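Local atomic coordinates of tylactone synthase starter module and modules 1 & 2 (Streptomyces fradiae, PDB entry 2Z5L), a protein that probably carries out NADPH-dependent reduction of a keto group in the growing tylactone chain, through the first ketoreductase domain of the tylosin polyketide synthase. Residues A[318-330]-A[364-376]. Numbering follows the deposited sequence.
Sequences ACDVAERDALAAL and GAKVCGAELLHQL
The side chain of Leu-327 fits as a knob into a hole on helix 364-376 formed by Gly-369, Leu-372, Leu-373 and Leu-376, a worked example of how neighbouring helices on one face of a Rossmann-type ketoreductase fold settle against each other. The axes of 324-330 and 364-376 run 10.1 Å apart at their closest and cross at -44°. Leucine contacts dominate the helical half. CD1 of Leu-327 meets CD2 of Leu-373 at 3.7 Å, the two side chains crossing nearly perpendicularly, while its CB is pressed tightly against Leu-376 CD1. Leu-376 divides its branches: CD1 also faces the backbone N of Ala-328, and CD2 lies 3.6 Å from the CB of Ala-328. On the outer side, Leu-372 CD2 touches the aliphatic CG of Arg-324, and Leu-376 CD2 lies loosely at the edge of the Arg-324 guanidinium, near its plane.

Contacts with the backbone prevail in the loop after strand 313-318. Val-321, with CG1 anti to the backbone N (chi1 -169°), directs that methyl between Ala-365 O, 3.4 Å away, and the CA of Gly-369, so that it lies directly on the bare backbone of this glycine. Beside it, Ala-322 CB approaches Cys-368 CB, a less certain contact.

No hydrogen bond joins the segments, and the buried Val-321 O has no polar partner. Behind the contact, Val-321 and Leu-373 both touch His-341 of strand 338-341, while helix 402-419 packs on Lys-366, Val-367, Ala-370 and His-374. Where the helix meets the loop, Leu-372 CD1 comes within 3.1 Å of Ala-322 O.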
ATOM      1  N   ALA A 318      -8.885  25.791  -3.279  1.00 38.20           N
ATOM      2  CA  ALA A 318      -8.669  25.147  -1.986  1.00 41.15           C
ATOM      3  C   ALA A 318      -9.545  23.903  -1.876  1.00 43.87           C
ATOM      4  O   ALA A 318     -10.563  23.784  -2.563  1.00 43.31           O
ATOM      5  CB  ALA A 318      -8.996  26.121  -0.860  1.00 41.52           C
ATOM      6  N   CYS A 319      -9.149  22.978  -1.007  1.00 45.99           N
ATOM      7  CA  CYS A 319      -9.902  21.751  -0.817  1.00 50.37           C
ATOM      8  C   CYS A 319      -9.255  20.850   0.232  1.00 52.59           C
ATOM      9  O   CYS A 319      -8.049  20.913   0.462  1.00 53.73           O
ATOM     10  CB  CYS A 319      -9.998  20.982  -2.137  1.00 51.57           C
ATOM     11  SG  CYS A 319     -10.757  19.338  -1.977  1.00 57.26           S
ATOM     12  N   ASP A 320     -10.065  20.012   0.866  1.00 55.07           N
ATOM     13  CA  ASP A 320      -9.562  19.081   1.865  1.00 59.10           C
ATOM     14  C   ASP A 320      -9.313  17.753   1.177  1.00 60.52           C
ATOM     15  O   ASP A 320      -9.147  16.725   1.835  1.00 60.42           O
ATOM     16  CB  ASP A 320     -10.580  18.888   2.980  1.00 61.52           C
ATOM     17  CG  ASP A 320     -11.019  20.196   3.583  1.00 64.59           C
ATOM     18  OD1 ASP A 320     -11.847  20.172   4.522  1.00 66.40           O
ATOM     19  OD2 ASP A 320     -10.534  21.249   3.112  1.00 66.00           O
ATOM     20  N   VAL A 321      -9.309  17.799  -0.155  1.00 60.93           N
ATOM     21  CA  VAL A 321      -9.085  16.634  -1.006  1.00 61.53           C
ATOM     22  C   VAL A 321     -10.167  15.564  -0.823  1.00 61.49           C
ATOM     23  O   VAL A 321     -10.613  14.963  -1.794  1.00 60.69           O
ATOM     24  CB  VAL A 321      -7.698  16.009  -0.725  1.00 62.03           C
ATOM     25  CG1 VAL A 321      -7.366  14.985  -1.791  1.00 60.04           C
ATOM     26  CG2 VAL A 321      -6.630  17.098  -0.669  1.00 61.38           C
ATOM     27  N   ALA A 322     -10.580  15.337   0.423  1.00 61.71           N
ATOM     28  CA  ALA A 322     -11.601  14.349   0.752  1.00 61.11           C
ATOM     29  C   ALA A 322     -12.986  14.997   0.838  1.00 60.30           C
ATOM     30  O   ALA A 322     -13.977  14.323   1.113  1.00 60.71           O
ATOM     31  CB  ALA A 322     -11.258  13.669   2.071  1.00 61.31           C
ATOM     32  N   GLU A 323     -13.043  16.306   0.606  1.00 59.51           N
ATOM     33  CA  GLU A 323     -14.297  17.057   0.646  1.00 58.86           C
ATOM     34  C   GLU A 323     -15.019  16.854  -0.689  1.00 57.02           C
ATOM     35  O   GLU A 323     -14.478  17.166  -1.756  1.00 56.67           O
ATOM     36  CB  GLU A 323     -13.997  18.540   0.859  1.00 60.84           C
ATOM     37  CG  GLU A 323     -15.138  19.361   1.416  1.00 62.66           C
ATOM     38  CD  GLU A 323     -14.743  20.813   1.649  1.00 64.55           C
ATOM     39  OE1 GLU A 323     -14.840  21.625   0.701  1.00 63.54           O
ATOM     40  OE2 GLU A 323     -14.321  21.137   2.783  1.00 64.99           O
ATOM     41  N   ARG A 324     -16.234  16.320  -0.630  1.00 54.56           N
ATOM     42  CA  ARG A 324     -17.016  16.058  -1.838  1.00 51.85           C
ATOM     43  C   ARG A 324     -17.324  17.266  -2.710  1.00 48.03           C
ATOM     44  O   ARG A 324     -16.881  17.353  -3.862  1.00 47.71           O
ATOM     45  CB  ARG A 324     -18.333  15.368  -1.482  1.00 54.09           C
ATOM     46  CG  ARG A 324     -18.239  13.862  -1.472  1.00 56.61           C
ATOM     47  CD  ARG A 324     -19.522  13.247  -1.992  1.00 60.25           C
ATOM     48  NE  ARG A 324     -19.888  13.791  -3.302  1.00 60.42           N
ATOM     49  CZ  ARG A 324     -20.932  14.585  -3.528  1.00 61.50           C
ATOM     50  NH1 ARG A 324     -21.177  15.029  -4.753  1.00 60.32           N
ATOM     51  NH2 ARG A 324     -21.741  14.925  -2.532  1.00 60.83           N
ATOM     52  N   ASP A 325     -18.112  18.179  -2.156  1.00 44.34           N
ATOM     53  CA  ASP A 325     -18.528  19.408  -2.836  1.00 37.47           C
ATOM     54  C   ASP A 325     -17.381  20.142  -3.534  1.00 34.75           C
ATOM     55  O   ASP A 325     -17.508  20.537  -4.692  1.00 31.92           O
ATOM     56  CB  ASP A 325     -19.193  20.345  -1.820  1.00 35.82           C
ATOM     57  CG  ASP A 325     -20.640  19.964  -1.525  1.00 36.64           C
ATOM     58  OD1 ASP A 325     -21.023  18.808  -1.813  1.00 32.87           O
ATOM     59  OD2 ASP A 325     -21.383  20.823  -0.997  1.00 36.04           O
ATOM     60  N   ALA A 326     -16.264  20.317  -2.826  1.00 31.65           N
ATOM     61  CA  ALA A 326     -15.107  21.032  -3.371  1.00 29.14           C
ATOM     62  C   ALA A 326     -14.506  20.373  -4.618  1.00 27.20           C
ATOM     63  O   ALA A 326     -14.233  21.057  -5.612  1.00 27.13           O
ATOM     64  CB  ALA A 326     -14.042  21.205  -2.293  1.00 31.68           C
ATOM     65  N   LEU A 327     -14.294  19.055  -4.577  1.00 24.84           N
ATOM     66  CA  LEU A 327     -13.744  18.363  -5.745  1.00 23.55           C
ATOM     67  C   LEU A 327     -14.780  18.276  -6.860  1.00 22.94           C
ATOM     68  O   LEU A 327     -14.458  18.543  -8.011  1.00 23.38           O
ATOM     69  CB  LEU A 327     -13.264  16.937  -5.414  1.00 24.89           C
ATOM     70  CG  LEU A 327     -11.854  16.710  -4.836  1.00 26.96           C
ATOM     71  CD1 LEU A 327     -11.528  15.205  -4.841  1.00 26.40           C
ATOM     72  CD2 LEU A 327     -10.829  17.457  -5.690  1.00 24.69           C
ATOM     73  N   ALA A 328     -16.004  17.868  -6.538  1.00 20.57           N
ATOM     74  CA  ALA A 328     -17.055  17.779  -7.565  1.00 21.25           C
ATOM     75  C   ALA A 328     -17.168  19.091  -8.331  1.00 19.50           C
ATOM     76  O   ALA A 328     -17.074  19.107  -9.550  1.00 20.48           O
ATOM     77  CB  ALA A 328     -18.405  17.428  -6.912  1.00 16.92           C
ATOM     78  N   ALA A 329     -17.361  20.183  -7.604  1.00 23.75           N
ATOM     79  CA  ALA A 329     -17.465  21.507  -8.197  1.00 25.25           C
ATOM     80  C   ALA A 329     -16.332  21.820  -9.162  1.00 26.84           C
ATOM     81  O   ALA A 329     -16.524  22.498 -10.170  1.00 24.59           O
ATOM     82  CB  ALA A 329     -17.502  22.563  -7.089  1.00 28.27           C
ATOM     83  N   LEU A 330     -15.144  21.320  -8.854  1.00 26.56           N
ATOM     84  CA  LEU A 330     -13.962  21.578  -9.670  1.00 26.01           C
ATOM     85  C   LEU A 330     -13.932  20.793 -10.968  1.00 24.79           C
ATOM     86  O   LEU A 330     -13.594  21.333 -12.018  1.00 23.48           O
ATOM     87  CB  LEU A 330     -12.719  21.253  -8.847  1.00 27.44           C
ATOM     88  CG  LEU A 330     -11.520  22.152  -9.093  1.00 33.74           C
ATOM     89  CD1 LEU A 330     -11.842  23.627  -8.783  1.00 32.61           C
ATOM     90  CD2 LEU A 330     -10.369  21.682  -8.197  1.00 33.76           C
ATOM     91  N   GLY A 364      -6.884  10.029   4.939  1.00 37.30           N
ATOM     92  CA  GLY A 364      -7.785  11.071   4.467  1.00 36.36           C
ATOM     93  C   GLY A 364      -7.459  11.649   3.099  1.00 39.18           C
ATOM     94  O   GLY A 364      -8.193  11.436   2.119  1.00 36.93           O
ATOM     95  N   ALA A 365      -6.354  12.383   3.014  1.00 40.23           N
ATOM     96  CA  ALA A 365      -5.963  13.007   1.745  1.00 43.07           C
ATOM     97  C   ALA A 365      -5.584  12.012   0.659  1.00 44.24           C
ATOM     98  O   ALA A 365      -5.923  12.184  -0.522  1.00 43.69           O
ATOM     99  CB  ALA A 365      -4.796  13.967   1.973  1.00 44.23           C
ATOM    100  N   LYS A 366      -4.874  10.968   1.066  1.00 44.64           N
ATOM    101  CA  LYS A 366      -4.428   9.955   0.126  1.00 43.64           C
ATOM    102  C   LYS A 366      -5.565   9.058  -0.368  1.00 44.10           C
ATOM    103  O   LYS A 366      -6.023   9.184  -1.511  1.00 45.06           O
ATOM    104  CB  LYS A 366      -3.315   9.133   0.780  1.00 44.15           C
ATOM    105  CG  LYS A 366      -2.552   8.226  -0.154  1.00 42.62           C
ATOM    106  CD  LYS A 366      -1.140   8.087   0.368  1.00 38.50           C
ATOM    107  CE  LYS A 366      -0.276   9.243  -0.101  1.00 36.42           C
ATOM    108  NZ  LYS A 366       0.177   9.033  -1.486  1.00 33.53           N
ATOM    109  N   VAL A 367      -6.046   8.175   0.497  1.00 42.77           N
ATOM    110  CA  VAL A 367      -7.106   7.254   0.104  1.00 42.78           C
ATOM    111  C   VAL A 367      -8.421   7.928  -0.287  1.00 43.89           C
ATOM    112  O   VAL A 367      -8.914   7.739  -1.400  1.00 42.69           O
ATOM    113  CB  VAL A 367      -7.397   6.240   1.211  1.00 41.12           C
ATOM    114  CG1 VAL A 367      -8.326   5.164   0.683  1.00 42.50           C
ATOM    115  CG2 VAL A 367      -6.110   5.635   1.704  1.00 41.00           C
ATOM    116  N   CYS A 368      -8.996   8.693   0.636  1.00 43.96           N
ATOM    117  CA  CYS A 368     -10.254   9.380   0.371  1.00 43.77           C
ATOM    118  C   CYS A 368     -10.177  10.241  -0.895  1.00 42.83           C
ATOM    119  O   CYS A 368     -11.117  10.270  -1.694  1.00 43.33           O
ATOM    120  CB  CYS A 368     -10.652  10.246   1.576  1.00 44.76           C
ATOM    121  SG  CYS A 368     -11.066   9.292   3.085  1.00 49.34           S
ATOM    122  N   GLY A 369      -9.059  10.933  -1.080  1.00 40.66           N
ATOM    123  CA  GLY A 369      -8.897  11.778  -2.251  1.00 38.13           C
ATOM    124  C   GLY A 369      -9.011  11.036  -3.574  1.00 38.74           C
ATOM    125  O   GLY A 369      -9.772  11.434  -4.463  1.00 37.48           O
ATOM    126  N   ALA A 370      -8.248   9.955  -3.701  1.00 36.39           N
ATOM    127  CA  ALA A 370      -8.234   9.144  -4.909  1.00 35.34           C
ATOM    128  C   ALA A 370      -9.574   8.458  -5.155  1.00 37.35           C
ATOM    129  O   ALA A 370     -10.009   8.305  -6.301  1.00 36.65           O
ATOM    130  CB  ALA A 370      -7.134   8.097  -4.813  1.00 33.69           C
ATOM    131  N   GLU A 371     -10.234   8.049  -4.077  1.00 37.07           N
ATOM    132  CA  GLU A 371     -11.512   7.365  -4.212  1.00 38.49           C
ATOM    133  C   GLU A 371     -12.595   8.341  -4.697  1.00 36.95           C
ATOM    134  O   GLU A 371     -13.463   7.958  -5.473  1.00 36.78           O
ATOM    135  CB  GLU A 371     -11.895   6.708  -2.874  1.00 40.18           C
ATOM    136  CG  GLU A 371     -13.164   5.847  -2.902  1.00 45.66           C
ATOM    137  CD  GLU A 371     -13.057   4.620  -3.822  1.00 47.22           C
ATOM    138  OE1 GLU A 371     -12.109   3.810  -3.665  1.00 47.41           O
ATOM    139  OE2 GLU A 371     -13.940   4.468  -4.694  1.00 47.71           O
ATOM    140  N   LEU A 372     -12.533   9.596  -4.254  1.00 35.98           N
ATOM    141  CA  LEU A 372     -13.498  10.600  -4.684  1.00 34.37           C
ATOM    142  C   LEU A 372     -13.265  10.989  -6.146  1.00 35.70           C
ATOM    143  O   LEU A 372     -14.216  11.223  -6.893  1.00 33.09           O
ATOM    144  CB  LEU A 372     -13.417  11.856  -3.814  1.00 33.70           C
ATOM    145  CG  LEU A 372     -14.139  11.767  -2.479  1.00 36.12           C
ATOM    146  CD1 LEU A 372     -13.822  12.975  -1.644  1.00 35.66           C
ATOM    147  CD2 LEU A 372     -15.655  11.653  -2.722  1.00 37.03           C
ATOM    148  N   LEU A 373     -11.998  11.078  -6.546  1.00 35.22           N
ATOM    149  CA  LEU A 373     -11.671  11.421  -7.922  1.00 35.88           C
ATOM    150  C   LEU A 373     -12.136  10.288  -8.824  1.00 36.15           C
ATOM    151  O   LEU A 373     -12.541  10.508  -9.968  1.00 35.42           O
ATOM    152  CB  LEU A 373     -10.167  11.625  -8.095  1.00 34.44           C
ATOM    153  CG  LEU A 373      -9.533  12.807  -7.366  1.00 34.59           C
ATOM    154  CD1 LEU A 373      -8.016  12.655  -7.428  1.00 34.77           C
ATOM    155  CD2 LEU A 373      -9.970  14.125  -7.983  1.00 32.34           C
ATOM    156  N   HIS A 374     -12.075   9.075  -8.293  1.00 37.45           N
ATOM    157  CA  HIS A 374     -12.497   7.886  -9.014  1.00 40.36           C
ATOM    158  C   HIS A 374     -13.999   7.950  -9.327  1.00 40.33           C
ATOM    159  O   HIS A 374     -14.419   7.613 -10.427  1.00 41.25           O
ATOM    160  CB  HIS A 374     -12.186   6.638  -8.169  1.00 40.20           C
ATOM    161  CG  HIS A 374     -12.851   5.390  -8.656  1.00 42.11           C
ATOM    162  ND1 HIS A 374     -12.486   4.755  -9.822  1.00 42.80           N
ATOM    163  CD2 HIS A 374     -13.840   4.638  -8.113  1.00 42.17           C
ATOM    164  CE1 HIS A 374     -13.215   3.662  -9.975  1.00 43.74           C
ATOM    165  NE2 HIS A 374     -14.045   3.569  -8.950  1.00 41.58           N
ATOM    166  N   GLN A 375     -14.788   8.413  -8.361  1.00 41.06           N
ATOM    167  CA  GLN A 375     -16.239   8.498  -8.503  1.00 41.36           C
ATOM    168  C   GLN A 375     -16.757   9.749  -9.221  1.00 41.04           C
ATOM    169  O   GLN A 375     -17.758   9.686  -9.937  1.00 40.85           O
ATOM    170  CB  GLN A 375     -16.886   8.406  -7.124  1.00 42.89           C
ATOM    171  CG  GLN A 375     -16.402   7.213  -6.316  1.00 48.53           C
ATOM    172  CD  GLN A 375     -16.686   7.339  -4.825  1.00 51.44           C
ATOM    173  OE1 GLN A 375     -16.760   8.448  -4.283  1.00 52.99           O
ATOM    174  NE2 GLN A 375     -16.824   6.198  -4.149  1.00 53.09           N
ATOM    175  N   LEU A 376     -16.088  10.877  -9.018  1.00 39.42           N
ATOM    176  CA  LEU A 376     -16.491  12.120  -9.651  1.00 39.35           C
ATOM    177  C   LEU A 376     -16.130  12.140 -11.140  1.00 39.66           C
ATOM    178  O   LEU A 376     -16.602  13.004 -11.877  1.00 39.14           O
ATOM    179  CB  LEU A 376     -15.861  13.310  -8.920  1.00 38.09           C
ATOM    180  CG  LEU A 376     -16.327  13.546  -7.481  1.00 38.59           C
ATOM    181  CD1 LEU A 376     -15.474  14.653  -6.832  1.00 41.40           C
ATOM    182  CD2 LEU A 376     -17.790  13.928  -7.464  1.00 39.90           C
TER